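Local coordinates for pectinesterase 1 (Solanum lycopersicum, PDB 1XG2), which removes, through the pectinesterase domain that forms this chain, methyl esters from cell-wall pectin, releasing methanol, and may prepare fruit walls for softening by polygalacturonase, at residues Gly13-Leu18 against Val22-Asp27; Val46-Asn51 against Leu55-Asp60; Thr217-Pro222 against Ser234-Leu239. All coordinates share one frame; numbering follows the deposited sequence.

Contacts 1 and 2 lie together near the N-terminal end of the right-handed parallel beta-helix, their centres about 9 Å apart, whereas contact 3 lies on the other side of the chain's centre, about 31 Å from contact 2 and 39 Å from contact 1 (centre to centre). The first two share apolar packing: Val22 CG1 is 4.1 Å from Leu55 CD1, and Asn51 ND2 probably donates a hydrogen bond to Asp27 OD1 (2.7 Å). Contacts 2 and 3 hold the two outermost strands of one parallel sheet, 46-48 and 217-220. Contact 3 is the one near the active site: the side chain of Thr217 is about 10 Å from that of Asp153, the predicted nucleophile.

Contact 1 (Gly13-Leu18 against Val22-Asp27); sequences GDYQTL and VAAAPD
The phenol ring of Tyr15 meets the methyl group of Ala24 with its hydroxyl end, and the methyl stands oblique to the ring, square to neither its face nor its rim. Tyr15 OH comes within 3.1 Å of Ala24 CB, a close contact, and CZ follows at 3.8 Å. The ring gets there because CG lies anti to the carbonyl carbon (chi1 -54°), which carries it out from the loop alongside helix 18-24; Glu20 and Ala21 of that helix also touch it.

The second half of the contact is the first turn of the helix itself. Val22 N donates to Leu18 O over 3.0 Å, the i to i+4 bond of an alpha-helical turn. Over the same turn Val22 CG2 rests 3.5 Å from Leu18 O, and the two side chains meet at their ends, Leu18 CD1 with Val22 CG2, 4.1 Å apart. Thr17 is the N-cap, its side chain capping a backbone N within the helix, while Glu44 OE2 accepts a hydrogen bond from Leu18 N.

The short helix thus presents two unlike sides. On the buried, apolar one Leu18 packs on strands 33-37 and 55-59 and Val22 on 55-59, whereas Tyr15 meets the exposed Ala24 by packing without a hydrogen bond.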
loop_
_atom_site.group_PDB
_atom_site.type_symbol
_atom_site.label_atom_id
_atom_site.label_comp_id
_atom_site.label_asym_id
_atom_site.label_seq_id
_atom_site.Cartn_x
_atom_site.Cartn_y
_atom_site.Cartn_z
ATOM N N GLY A 13 -4.483 18.522 -27.696
ATOM C CA GLY A 13 -4.229 17.111 -27.482
ATOM C C GLY A 13 -5.287 16.216 -28.080
ATOM O O GLY A 13 -6.125 16.657 -28.870
ATOM N N ASP A 14 -5.224 14.944 -27.706
ATOM C CA ASP A 14 -6.221 13.949 -28.092
ATOM C C ASP A 14 -7.445 13.975 -27.191
ATOM O O ASP A 14 -8.527 13.592 -27.621
ATOM C CB ASP A 14 -5.625 12.549 -28.036
ATOM C CG ASP A 14 -4.425 12.399 -28.926
ATOM O OD1 ASP A 14 -4.576 12.618 -30.147
ATOM O OD2 ASP A 14 -3.299 12.083 -28.503
ATOM N N TYR A 15 -7.267 14.377 -25.932
ATOM C CA TYR A 15 -8.384 14.429 -24.979
ATOM C C TYR A 15 -8.239 15.628 -24.070
ATOM O O TYR A 15 -7.136 16.135 -23.854
ATOM C CB TYR A 15 -8.466 13.145 -24.123
ATOM C CG TYR A 15 -8.515 11.863 -24.916
ATOM C CD1 TYR A 15 -9.727 11.366 -25.406
ATOM C CD2 TYR A 15 -7.351 11.145 -25.189
ATOM C CE1 TYR A 15 -9.781 10.190 -26.144
ATOM C CE2 TYR A 15 -7.393 9.961 -25.928
ATOM C CZ TYR A 15 -8.609 9.491 -26.406
ATOM O OH TYR A 15 -8.660 8.333 -27.150
ATOM N N GLN A 16 -9.364 16.066 -23.524
ATOM C CA GLN A 16 -9.404 17.198 -22.620
ATOM C C GLN A 16 -9.203 16.795 -21.148
ATOM O O GLN A 16 -8.805 17.629 -20.315
ATOM C CB GLN A 16 -10.746 17.905 -22.772
ATOM C CG GLN A 16 -10.828 19.248 -22.058
ATOM C CD GLN A 16 -11.370 20.364 -22.949
ATOM O OE1 GLN A 16 -12.425 20.207 -23.588
ATOM N NE2 GLN A 16 -10.652 21.488 -22.995
ATOM N N THR A 17 -9.511 15.540 -20.827
ATOM C CA THR A 17 -9.366 15.032 -19.459
ATOM C C THR A 17 -8.560 13.739 -19.406
ATOM O O THR A 17 -8.526 12.961 -20.363
ATOM C CB THR A 17 -10.746 14.772 -18.803
ATOM O OG1 THR A 17 -11.355 13.623 -19.395
ATOM C CG2 THR A 17 -11.716 15.912 -19.051
ATOM N N LEU A 18 -7.937 13.507 -18.255
ATOM C CA LEU A 18 -7.143 12.311 -18.032
ATOM C C LEU A 18 -8.008 11.061 -18.025
ATOM O O LEU A 18 -7.617 10.050 -18.577
ATOM C CB LEU A 18 -6.359 12.437 -16.721
ATOM C CG LEU A 18 -5.461 11.256 -16.341
ATOM C CD1 LEU A 18 -4.533 10.866 -17.488
ATOM C CD2 LEU A 18 -4.666 11.600 -15.086
ATOM N N VAL A 22 -7.339 7.457 -20.152
ATOM C CA VAL A 22 -7.174 6.172 -19.497
ATOM C C VAL A 22 -8.187 5.156 -20.033
ATOM O O VAL A 22 -7.816 4.029 -20.349
ATOM C CB VAL A 22 -7.281 6.295 -17.964
ATOM C CG1 VAL A 22 -7.309 4.921 -17.318
ATOM C CG2 VAL A 22 -6.118 7.132 -17.422
ATOM N N ALA A 23 -9.452 5.559 -20.146
ATOM C CA ALA A 23 -10.493 4.687 -20.701
ATOM C C ALA A 23 -10.177 4.197 -22.124
ATOM O O ALA A 23 -10.436 3.038 -22.455
ATOM C CB ALA A 23 -11.855 5.392 -20.671
ATOM N N ALA A 24 -9.588 5.058 -22.944
ATOM C CA ALA A 24 -9.266 4.712 -24.329
ATOM C C ALA A 24 -7.955 3.946 -24.448
ATOM O O ALA A 24 -7.627 3.450 -25.519
ATOM C CB ALA A 24 -9.192 5.976 -25.177
ATOM N N ALA A 25 -7.185 3.866 -23.368
ATOM C CA ALA A 25 -5.933 3.116 -23.400
ATOM C C ALA A 25 -6.256 1.632 -23.574
ATOM O O ALA A 25 -7.305 1.178 -23.139
ATOM C CB ALA A 25 -5.141 3.348 -22.135
ATOM N N PRO A 26 -5.364 0.879 -24.209
ATOM C CA PRO A 26 -5.586 -0.562 -24.413
ATOM C C PRO A 26 -5.605 -1.370 -23.104
ATOM O O PRO A 26 -4.977 -0.970 -22.108
ATOM C CB PRO A 26 -4.407 -0.987 -25.304
ATOM C CG PRO A 26 -3.361 0.076 -25.124
ATOM C CD PRO A 26 -4.077 1.335 -24.776
ATOM N N ASP A 27 -6.341 -2.485 -23.112
ATOM C CA ASP A 27 -6.395 -3.415 -21.984
ATOM C C ASP A 27 -5.355 -4.515 -22.134
ATOM O O ASP A 27 -5.198 -5.088 -23.218
ATOM C CB ASP A 27 -7.771 -4.087 -21.891
ATOM C CG ASP A 27 -8.901 -3.100 -21.681
ATOM O OD1 ASP A 27 -8.728 -2.111 -20.941
ATOM O OD2 ASP A 27 -10.012 -3.242 -22.233
#

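Contact 2 (Val46-Asn51 against Leu55-Asp60); sequences VEVASN and LMIVGD
Val48 carries the apolar contact alone on its strand, giving one methyl to each of two residues on strand 55-59. CG1 meets Leu55 CD1 at 3.9 Å, the two side chains crossing at a slant. CG2 meets Ile57 CD1 at 4.1 Å, and here the side chains run antiparallel to one another, passing side by side. The division follows from the torsion of the valine: CG1 is anti to the backbone N (chi1 178°) and CG2 anti to the carbonyl carbon, a rotation that directs CG1 to Leu55 and CG2 to Ile57. Leu55 reaches across with an eclipsed first torsion (chi1 -122°), a less common setting for leucine. Phe92 lies against both Val48 and Ile57, and helix 18-24 covers this end of the interior, touching Val46, Leu55 and Ile57.

Hydrogen bonds are absent across the contact, because the strands belong to different faces of the parallel beta-helix. Strand 46-48 pairs with strand 85-87 of the next coil, as the backbone bonds of Val46 and Val48 to Ala86 attest, while strand 55-59 is flanked by 33-37 and 93-95. The faces therefore look at each other across the core, with the nearest CA atoms, those of Val48 and Leu55, 8.4 Å apart.

Polar bonds lie at the margins. Ser50 OG is hydrogen-bonded to Asp84 OD2 of the pectinesterase inhibitor chain, and the Asp60 carboxylate binds Tyr36 OH and the backbone N of Arg39.

The join between the faces accordingly rests on dispersion and the hydrophobic effect, with methyl groups alone meeting and no direction-fixing bond between these two segments.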
loop_
_atom_site.group_PDB
_atom_site.type_symbol
_atom_site.label_atom_id
_atom_site.label_comp_id
_atom_site.label_asym_id
_atom_site.label_seq_id
_atom_site.Cartn_x
_atom_site.Cartn_y
_atom_site.Cartn_z
ATOM N N VAL A 46 -9.513 10.123 -10.840
ATOM C CA VAL A 46 -9.135 9.174 -11.865
ATOM C C VAL A 46 -8.816 7.812 -11.271
ATOM O O VAL A 46 -8.216 7.706 -10.203
ATOM C CB VAL A 46 -7.912 9.696 -12.632
ATOM C CG1 VAL A 46 -7.454 8.684 -13.690
ATOM C CG2 VAL A 46 -8.240 11.052 -13.252
ATOM N N GLU A 47 -9.215 6.769 -11.984
ATOM C CA GLU A 47 -8.967 5.404 -11.571
ATOM C C GLU A 47 -8.288 4.654 -12.707
ATOM O O GLU A 47 -8.736 4.728 -13.848
ATOM C CB GLU A 47 -10.283 4.735 -11.189
ATOM C CG GLU A 47 -10.133 3.318 -10.677
ATOM C CD GLU A 47 -11.342 2.817 -9.882
ATOM O OE1 GLU A 47 -11.316 1.620 -9.499
ATOM O OE2 GLU A 47 -12.293 3.612 -9.615
ATOM N N VAL A 48 -7.208 3.943 -12.392
ATOM C CA VAL A 48 -6.521 3.103 -13.359
ATOM C C VAL A 48 -6.730 1.659 -12.921
ATOM O O VAL A 48 -6.050 1.171 -12.016
ATOM C CB VAL A 48 -5.016 3.434 -13.443
ATOM C CG1 VAL A 48 -4.310 2.503 -14.425
ATOM C CG2 VAL A 48 -4.817 4.879 -13.865
ATOM N N ALA A 49 -7.683 0.984 -13.558
ATOM C CA ALA A 49 -8.152 -0.319 -13.096
ATOM C C ALA A 49 -7.174 -1.427 -13.447
ATOM O O ALA A 49 -6.191 -1.218 -14.173
ATOM C CB ALA A 49 -9.534 -0.627 -13.704
ATOM N N SER A 50 -7.478 -2.626 -12.949
ATOM C CA SER A 50 -6.578 -3.759 -13.044
ATOM C C SER A 50 -6.315 -4.162 -14.481
ATOM O O SER A 50 -5.240 -4.667 -14.796
ATOM C CB SER A 50 -7.104 -4.946 -12.218
ATOM O OG SER A 50 -8.340 -5.423 -12.706
ATOM N N ASN A 51 -7.278 -3.910 -15.360
ATOM C CA ASN A 51 -7.115 -4.243 -16.782
ATOM C C ASN A 51 -6.223 -3.249 -17.540
ATOM O O ASN A 51 -5.737 -3.556 -18.627
ATOM C CB ASN A 51 -8.475 -4.394 -17.490
ATOM C CG ASN A 51 -9.389 -3.190 -17.301
ATOM O OD1 ASN A 51 -9.815 -2.897 -16.182
ATOM N ND2 ASN A 51 -9.648 -2.451 -18.381
ATOM N N LEU A 55 0.575 1.068 -17.987
ATOM C CA LEU A 55 0.212 2.429 -18.338
ATOM C C LEU A 55 1.191 3.380 -17.672
ATOM O O LEU A 55 1.422 3.270 -16.472
ATOM C CB LEU A 55 -1.193 2.760 -17.828
ATOM C CG LEU A 55 -2.271 3.193 -18.812
ATOM C CD1 LEU A 55 -3.454 3.785 -18.045
ATOM C CD2 LEU A 55 -1.750 4.196 -19.836
ATOM N N MET A 56 1.726 4.318 -18.449
ATOM C CA MET A 56 2.534 5.410 -17.935
ATOM C C MET A 56 1.752 6.716 -18.084
ATOM O O MET A 56 1.312 7.062 -19.178
ATOM C CB MET A 56 3.847 5.506 -18.702
ATOM C CG MET A 56 4.744 6.665 -18.267
ATOM S SD MET A 56 6.355 6.524 -19.026
ATOM C CE MET A 56 7.270 7.731 -18.153
ATOM N N ILE A 57 1.539 7.412 -16.973
ATOM C CA ILE A 57 0.914 8.727 -16.990
ATOM C C ILE A 57 2.025 9.701 -16.658
ATOM O O ILE A 57 2.616 9.632 -15.595
ATOM C CB ILE A 57 -0.243 8.814 -15.985
ATOM C CG1 ILE A 57 -1.368 7.862 -16.407
ATOM C CG2 ILE A 57 -0.772 10.247 -15.882
ATOM C CD1 ILE A 57 -2.587 7.866 -15.502
ATOM N N VAL A 58 2.326 10.593 -17.593
ATOM C CA VAL A 58 3.437 11.516 -17.424
ATOM C C VAL A 58 2.953 12.927 -17.709
ATOM O O VAL A 58 2.289 13.155 -18.712
ATOM C CB VAL A 58 4.652 11.105 -18.325
ATOM C CG1 VAL A 58 4.289 11.058 -19.785
ATOM C CG2 VAL A 58 5.838 12.012 -18.099
ATOM N N GLY A 59 3.264 13.856 -16.815
ATOM C CA GLY A 59 2.924 15.250 -16.992
ATOM C C GLY A 59 4.089 16.081 -17.507
ATOM O O GLY A 59 5.123 15.553 -17.937
ATOM N N ASP A 60 3.916 17.393 -17.422
ATOM C CA ASP A 60 4.870 18.376 -17.924
ATOM C C ASP A 60 5.854 18.800 -16.833
ATOM O O ASP A 60 6.596 19.765 -17.004
ATOM C CB ASP A 60 4.088 19.613 -18.407
ATOM C CG ASP A 60 4.319 19.943 -19.861
ATOM O OD1 ASP A 60 5.441 19.730 -20.374
ATOM O OD2 ASP A 60 3.404 20.439 -20.569
#

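Contact 3 (Thr217-Pro222 against Ser234-Leu239); sequences TYLGRP and SYLGGL
Leu239 swings CG over its own backbone, flanked by N and C (chi1 83°), an unfavoured setting that brings CD1 against the side chain of Thr217. There CD1 lies 3.7 Å from both branches of the threonine, OG1 and CG2, the side chains meeting at a slant. Thr217 in turn sets OG1 anti to its carbonyl carbon (chi1 -65°), which lets OG1 reach a water while OG1 and CG2 both stay against the leucine CD1. Were Leu239 replaced by an alanine, the CG2 methyl of Thr217 would probably lose its apolar neighbour and a gap open beside Leu212 and Ala204.

The chain turns a corner at Leu219; strands 217-220 and 235-236 lie in different parallel sheets of the right-handed beta-helix. Inside that corner Leu219 CD1 meets Leu236 CD2 at 4.1 Å, the side chains crossing at about a right angle. Glu261 touches both leucines, and Ile202 touches Leu219. Beyond the corner Arg221, which probably binds substrate, makes a salt bridge to Asp153, the predicted nucleophile.

Two waters link Thr217 to the carbonyl of Leu239, one from its side chain and one from its backbone N. The first accepts from Thr217 OG1 (2.8 Å) and donates to Leu239 O. The second accepts from Thr217 N and donates to the same Leu239 O, 2.8 Å away. Two donors grip this carbonyl, while the carbonyl O of Thr217, itself an acceptor, makes no bond to it.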
loop_
_atom_site.group_PDB
_atom_site.type_symbol
_atom_site.label_atom_id
_atom_site.label_comp_id
_atom_site.label_asym_id
_atom_site.label_seq_id
_atom_site.Cartn_x
_atom_site.Cartn_y
_atom_site.Cartn_z
ATOM N N THR A 217 6.546 15.659 15.190
ATOM C CA THR A 217 6.526 14.771 14.039
ATOM C C THR A 217 7.252 13.499 14.413
ATOM O O THR A 217 8.374 13.542 14.909
ATOM C CB THR A 217 7.214 15.438 12.837
ATOM O OG1 THR A 217 6.470 16.590 12.421
ATOM C CG2 THR A 217 7.213 14.530 11.632
ATOM N N TYR A 218 6.604 12.366 14.183
ATOM C CA TYR A 218 7.217 11.078 14.418
ATOM C C TYR A 218 7.407 10.370 13.085
ATOM O O TYR A 218 6.706 10.642 12.124
ATOM C CB TYR A 218 6.342 10.219 15.318
ATOM C CG TYR A 218 6.075 10.809 16.696
ATOM C CD1 TYR A 218 5.050 11.715 16.889
ATOM C CD2 TYR A 218 6.858 10.451 17.800
ATOM C CE1 TYR A 218 4.788 12.255 18.141
ATOM C CE2 TYR A 218 6.602 10.986 19.069
ATOM C CZ TYR A 218 5.569 11.892 19.224
ATOM O OH TYR A 218 5.283 12.432 20.464
ATOM N N LEU A 219 8.355 9.450 13.052
ATOM C CA LEU A 219 8.616 8.623 11.882
ATOM C C LEU A 219 7.465 7.673 11.573
ATOM O O LEU A 219 7.209 7.364 10.409
ATOM C CB LEU A 219 9.918 7.840 12.071
ATOM C CG LEU A 219 11.176 8.700 12.170
ATOM C CD1 LEU A 219 12.385 7.842 12.610
ATOM C CD2 LEU A 219 11.456 9.425 10.856
ATOM N N GLY A 220 6.788 7.191 12.608
ATOM C CA GLY A 220 5.622 6.356 12.416
ATOM C C GLY A 220 4.902 5.975 13.693
ATOM O O GLY A 220 5.393 6.224 14.803
ATOM N N ARG A 221 3.718 5.403 13.512
ATOM C CA ARG A 221 2.960 4.758 14.569
ATOM C C ARG A 221 2.318 3.486 13.999
ATOM O O ARG A 221 2.033 3.418 12.798
ATOM C CB ARG A 221 1.910 5.706 15.168
ATOM C CG ARG A 221 0.898 6.290 14.193
ATOM C CD ARG A 221 -0.117 7.199 14.868
ATOM N NE ARG A 221 -1.191 7.606 13.980
ATOM C CZ ARG A 221 -2.366 8.073 14.395
ATOM N NH1 ARG A 221 -2.638 8.213 15.696
ATOM N NH2 ARG A 221 -3.287 8.390 13.509
ATOM N N PRO A 222 2.173 2.456 14.836
ATOM C CA PRO A 222 1.699 1.137 14.379
ATOM C C PRO A 222 0.197 0.998 14.203
ATOM O O PRO A 222 -0.520 0.593 15.114
ATOM C CB PRO A 222 2.243 0.191 15.453
ATOM C CG PRO A 222 2.286 1.039 16.706
ATOM C CD PRO A 222 2.584 2.438 16.252
ATOM N N SER A 234 19.272 8.010 5.629
ATOM C CA SER A 234 18.461 9.181 5.336
ATOM C C SER A 234 18.813 10.344 6.255
ATOM O O SER A 234 19.371 10.161 7.347
ATOM C CB SER A 234 16.971 8.855 5.489
ATOM O OG SER A 234 16.540 7.903 4.531
ATOM N N TYR A 235 18.492 11.541 5.782
ATOM C CA TYR A 235 18.623 12.753 6.564
ATOM C C TYR A 235 17.328 12.978 7.307
ATOM O O TYR A 235 16.256 13.002 6.704
ATOM C CB TYR A 235 18.935 13.945 5.670
ATOM C CG TYR A 235 18.942 15.273 6.404
ATOM C CD1 TYR A 235 20.135 15.809 6.897
ATOM C CD2 TYR A 235 17.763 16.002 6.599
ATOM C CE1 TYR A 235 20.152 17.026 7.578
ATOM C CE2 TYR A 235 17.774 17.225 7.284
ATOM C CZ TYR A 235 18.976 17.729 7.754
ATOM O OH TYR A 235 19.002 18.927 8.426
ATOM N N LEU A 236 17.438 13.142 8.619
ATOM C CA LEU A 236 16.304 13.431 9.490
ATOM C C LEU A 236 16.470 14.828 10.085
ATOM O O LEU A 236 17.444 15.087 10.807
ATOM C CB LEU A 236 16.246 12.401 10.618
ATOM C CG LEU A 236 15.557 11.068 10.297
ATOM C CD1 LEU A 236 16.137 10.440 9.073
ATOM C CD2 LEU A 236 15.635 10.096 11.476
ATOM N N GLY A 237 15.532 15.722 9.773
ATOM C CA GLY A 237 15.544 17.079 10.288
ATOM C C GLY A 237 15.229 17.124 11.771
ATOM O O GLY A 237 14.820 16.125 12.366
ATOM N N GLY A 238 15.415 18.295 12.377
ATOM C CA GLY A 238 15.140 18.479 13.793
ATOM C C GLY A 238 13.676 18.332 14.163
ATOM O O GLY A 238 13.340 18.220 15.346
ATOM N N LEU A 239 12.793 18.312 13.164
ATOM C CA LEU A 239 11.372 18.091 13.414
ATOM C C LEU A 239 11.075 16.736 14.047
ATOM O O LEU A 239 10.034 16.568 14.704
ATOM C CB LEU A 239 10.559 18.244 12.124
ATOM C CG LEU A 239 10.481 17.033 11.177
ATOM C CD1 LEU A 239 9.345 17.202 10.195
ATOM C CD2 LEU A 239 11.786 16.835 10.457
HETATM O O HOH W 1 7.572 18.510 14.066
HETATM O O HOH W 2 8.766 16.426 17.250
#